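Local atomic coordinates of Nop domain-containing protein (Archaeoglobus fulgidus, PDB entry 1NT2), a protein that is a Nop5p-type protein that pairs with fibrillarin in archaeal box C/D sRNP cores and probably binds the guide RNA. Residues Met135-Gly147 and Leu227-Asp241. Numbering follows the deposited sequence.
Sequences MEKIAPNMTELVG and LAIAAKIDYFRGEID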
# COMPACT_ATOMS: atom_id res chain seq x y z
N MET B 135 9.92 0.41 28.26
CA MET B 135 8.58 0.39 28.82
C MET B 135 8.53 0.03 30.32
O MET B 135 7.70 0.55 31.05
CB MET B 135 7.71 -0.57 28.01
CG MET B 135 7.19 0.04 26.71
SD MET B 135 5.79 1.16 26.98
CE MET B 135 6.62 2.71 27.24
N GLU B 136 9.42 -0.85 30.77
CA GLU B 136 9.44 -1.23 32.18
C GLU B 136 10.04 -0.14 33.06
O GLU B 136 9.83 -0.13 34.28
CB GLU B 136 10.24 -2.52 32.38
CG GLU B 136 9.44 -3.80 32.15
CD GLU B 136 10.30 -5.07 32.09
OE1 GLU B 136 9.74 -6.13 31.73
OE2 GLU B 136 11.52 -5.00 32.39
N LYS B 137 10.77 0.78 32.45
CA LYS B 137 11.42 1.86 33.17
C LYS B 137 10.71 3.19 33.01
O LYS B 137 10.50 3.91 33.97
CB LYS B 137 12.87 1.99 32.69
CG LYS B 137 13.66 3.11 33.34
CD LYS B 137 15.04 3.30 32.69
CE LYS B 137 16.05 2.19 33.05
NZ LYS B 137 15.74 0.84 32.48
N ILE B 138 10.35 3.51 31.77
CA ILE B 138 9.69 4.77 31.46
C ILE B 138 8.17 4.68 31.61
O ILE B 138 7.48 5.69 31.65
CB ILE B 138 10.06 5.21 30.01
CG1 ILE B 138 9.75 6.69 29.80
CG2 ILE B 138 9.31 4.38 29.01
CD1 ILE B 138 10.74 7.65 30.46
N ALA B 139 7.66 3.46 31.70
CA ALA B 139 6.22 3.26 31.82
C ALA B 139 5.83 1.96 32.55
O ALA B 139 5.14 1.11 32.00
CB ALA B 139 5.59 3.29 30.44
N PRO B 140 6.26 1.80 33.81
CA PRO B 140 5.94 0.59 34.57
C PRO B 140 4.45 0.42 34.83
O PRO B 140 3.83 -0.52 34.33
CB PRO B 140 6.73 0.78 35.85
CG PRO B 140 6.62 2.25 36.06
CD PRO B 140 6.91 2.80 34.68
N ASN B 141 3.89 1.34 35.61
CA ASN B 141 2.47 1.31 35.96
C ASN B 141 1.57 0.81 34.83
O ASN B 141 0.49 0.30 35.09
CB ASN B 141 2.02 2.70 36.41
CG ASN B 141 2.80 3.20 37.62
OD1 ASN B 141 2.69 2.63 38.71
ND2 ASN B 141 3.58 4.26 37.45
N MET B 142 2.02 0.97 33.58
CA MET B 142 1.26 0.51 32.42
C MET B 142 1.64 -0.91 32.02
O MET B 142 0.79 -1.79 31.95
CB MET B 142 1.49 1.41 31.22
CG MET B 142 0.60 2.62 31.15
SD MET B 142 0.80 3.42 29.56
CE MET B 142 -0.47 2.57 28.62
N THR B 143 2.93 -1.11 31.74
CA THR B 143 3.44 -2.42 31.36
C THR B 143 2.86 -3.44 32.34
O THR B 143 2.47 -4.54 31.96
CB THR B 143 5.00 -2.47 31.41
OG1 THR B 143 5.46 -1.89 32.64
CG2 THR B 143 5.61 -1.70 30.26
N GLU B 144 2.79 -3.03 33.60
CA GLU B 144 2.27 -3.85 34.68
C GLU B 144 0.86 -4.38 34.42
O GLU B 144 0.60 -5.57 34.57
CB GLU B 144 2.25 -3.02 35.97
CG GLU B 144 1.75 -3.77 37.18
CD GLU B 144 2.70 -4.88 37.58
OE1 GLU B 144 2.91 -5.79 36.76
OE2 GLU B 144 3.22 -4.83 38.71
N LEU B 145 -0.04 -3.48 34.03
CA LEU B 145 -1.44 -3.83 33.77
C LEU B 145 -1.74 -4.63 32.49
O LEU B 145 -2.49 -5.62 32.52
CB LEU B 145 -2.30 -2.56 33.74
CG LEU B 145 -2.20 -1.54 34.87
CD1 LEU B 145 -3.46 -0.69 34.84
CD2 LEU B 145 -2.06 -2.24 36.20
N VAL B 146 -1.17 -4.19 31.37
CA VAL B 146 -1.42 -4.85 30.10
C VAL B 146 -0.20 -5.62 29.58
O VAL B 146 -0.35 -6.62 28.88
CB VAL B 146 -1.87 -3.82 29.06
CG1 VAL B 146 -3.24 -3.27 29.43
CG2 VAL B 146 -0.87 -2.69 28.98
N GLY B 147 0.99 -5.15 29.93
CA GLY B 147 2.19 -5.81 29.48
C GLY B 147 2.90 -4.95 28.46
O GLY B 147 2.24 -4.30 27.64
N LEU B 227 -6.25 2.26 33.39
CA LEU B 227 -5.03 2.29 32.58
C LEU B 227 -4.61 3.73 32.34
O LEU B 227 -3.43 4.07 32.46
CB LEU B 227 -5.21 1.58 31.24
CG LEU B 227 -3.87 1.08 30.66
CD1 LEU B 227 -3.22 0.10 31.63
CD2 LEU B 227 -4.10 0.40 29.34
N ALA B 228 -5.58 4.57 31.99
CA ALA B 228 -5.31 5.98 31.75
C ALA B 228 -4.62 6.56 32.98
O ALA B 228 -3.73 7.41 32.85
CB ALA B 228 -6.61 6.73 31.47
N ILE B 229 -5.01 6.09 34.17
CA ILE B 229 -4.41 6.56 35.42
C ILE B 229 -2.96 6.09 35.51
O ILE B 229 -2.07 6.87 35.87
CB ILE B 229 -5.15 6.02 36.67
CG1 ILE B 229 -6.49 6.72 36.84
CG2 ILE B 229 -4.29 6.25 37.90
CD1 ILE B 229 -6.37 8.22 37.18
N ALA B 230 -2.74 4.82 35.20
CA ALA B 230 -1.40 4.23 35.21
C ALA B 230 -0.50 5.09 34.33
O ALA B 230 0.61 5.46 34.70
CB ALA B 230 -1.46 2.82 34.65
N ALA B 231 -1.02 5.42 33.15
CA ALA B 231 -0.30 6.25 32.19
C ALA B 231 0.13 7.58 32.79
O ALA B 231 1.25 8.04 32.55
CB ALA B 231 -1.19 6.49 30.97
N LYS B 232 -0.76 8.20 33.56
CA LYS B 232 -0.44 9.49 34.18
C LYS B 232 0.58 9.33 35.29
O LYS B 232 1.54 10.10 35.40
CB LYS B 232 -1.69 10.13 34.76
CG LYS B 232 -1.43 11.48 35.38
CD LYS B 232 -2.60 11.94 36.23
CE LYS B 232 -3.88 12.16 35.42
NZ LYS B 232 -4.97 12.67 36.30
N ILE B 233 0.37 8.32 36.11
CA ILE B 233 1.28 8.08 37.21
C ILE B 233 2.68 7.71 36.70
O ILE B 233 3.67 8.06 37.32
CB ILE B 233 0.72 7.01 38.13
CG1 ILE B 233 -0.69 7.42 38.56
CG2 ILE B 233 1.63 6.83 39.35
CD1 ILE B 233 -1.36 6.51 39.52
N ASP B 234 2.75 7.02 35.57
CA ASP B 234 4.05 6.65 35.00
C ASP B 234 4.82 7.90 34.58
O ASP B 234 5.99 8.10 34.94
CB ASP B 234 3.85 5.80 33.74
CG ASP B 234 3.49 4.37 34.05
OD1 ASP B 234 4.23 3.74 34.83
OD2 ASP B 234 2.48 3.88 33.51
N TYR B 235 4.12 8.74 33.82
CA TYR B 235 4.64 9.98 33.26
C TYR B 235 5.01 11.08 34.26
O TYR B 235 5.90 11.89 34.00
CB TYR B 235 3.60 10.49 32.25
CG TYR B 235 4.01 11.68 31.41
CD1 TYR B 235 3.14 12.76 31.25
CD2 TYR B 235 5.24 11.73 30.78
CE1 TYR B 235 3.49 13.87 30.49
CE2 TYR B 235 5.61 12.84 30.01
CZ TYR B 235 4.73 13.91 29.87
OH TYR B 235 5.08 15.02 29.15
N PHE B 236 4.36 11.11 35.42
CA PHE B 236 4.64 12.15 36.41
C PHE B 236 5.35 11.67 37.68
O PHE B 236 5.97 12.47 38.39
CB PHE B 236 3.35 12.85 36.80
CG PHE B 236 2.70 13.57 35.66
CD1 PHE B 236 3.32 14.67 35.08
CD2 PHE B 236 1.48 13.14 35.15
CE1 PHE B 236 2.73 15.33 34.00
CE2 PHE B 236 0.88 13.80 34.08
CZ PHE B 236 1.51 14.90 33.50
N ARG B 237 5.22 10.38 37.95
CA ARG B 237 5.83 9.73 39.12
C ARG B 237 7.03 8.90 38.68
O ARG B 237 8.14 9.08 39.17
CB ARG B 237 4.81 8.80 39.80
CG ARG B 237 4.19 9.30 41.10
CD ARG B 237 4.94 8.76 42.32
NE ARG B 237 6.31 9.24 42.37
CZ ARG B 237 7.14 9.02 43.38
NH1 ARG B 237 6.73 8.32 44.44
NH2 ARG B 237 8.37 9.50 43.35
N GLY B 238 6.79 7.99 37.74
CA GLY B 238 7.84 7.13 37.24
C GLY B 238 7.90 5.84 38.03
O GLY B 238 8.44 4.84 37.57
N GLU B 239 7.32 5.86 39.23
CA GLU B 239 7.32 4.69 40.10
C GLU B 239 6.00 3.94 40.13
O GLU B 239 4.92 4.53 40.11
CB GLU B 239 7.70 5.09 41.52
CG GLU B 239 9.01 5.84 41.59
CD GLU B 239 9.59 5.87 43.00
OE1 GLU B 239 10.57 6.62 43.22
OE2 GLU B 239 9.06 5.15 43.87
N ILE B 240 6.09 2.62 40.20
CA ILE B 240 4.93 1.75 40.22
C ILE B 240 4.02 2.04 41.41
O ILE B 240 4.38 2.77 42.32
CB ILE B 240 5.36 0.26 40.23
CG1 ILE B 240 6.53 0.07 39.26
CG2 ILE B 240 4.19 -0.63 39.81
CD1 ILE B 240 7.06 -1.36 39.14
N ASP B 241 2.81 1.48 41.35
CA ASP B 241 1.79 1.62 42.38
C ASP B 241 0.86 0.42 42.23
O ASP B 241 -0.06 0.45 41.40
CB ASP B 241 1.02 2.93 42.17
CG ASP B 241 -0.30 2.97 42.94
OD1 ASP B 241 -0.28 2.75 44.17
OD2 ASP B 241 -1.35 3.21 42.32
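N141 reaches from the start of helix 140-146 into the angle between helix 217-236 and the loop that follows it, where its amide meets E239 and D234. From CB outward, the side chain first passes the carboxylate of D234, with CB 3.9 Å from the methyl CB of A230. With CG anti to the carbonyl carbon (chi1 -60°), the amide swings towards the loop 238-241. At the tip, ND2 gives a hydrogen bond of 3.0 Å to E239 O; the carbonyl oxygen lies in the amide plane of N141, while the donor stands above the plane of that carbonyl. A second bond, from ND2 to D234 OD1, is weak and doubtful, the amide and carboxylate planes being 37° apart. OD1 of N141 lies 2.9 Å from D241 N, at an angle too poor for a bond. On the same loop, CG1 of I240 packs on CB of P140 at 3.5 Å.

Further along, helix 140-146 and the 227-236 part of helix 217-236 run roughly antiparallel (149°), their axes approaching to 7.8 Å, and the contact turns apolar. M142 is a knob in the hole formed by L227, A230, A231 and D234, its SD 3.9 Å from A231 CB; L154 of helix 148-158 and L164 also touch it. L227 meets L145 and V146, with its CD2 3.8 Å from V146 CG1.

With an alanine at N141, E239 O would probably lose this donor, and the loop after helix 217-236 would be less firmly tied to helix 140-146. The contact thus joins two parts of the Nop region distant in sequence: methyl and thioether packing holds the helices side by side, while one buried amide joins a helix start to a loop carbonyl, approaching it from above the carbonyl plane.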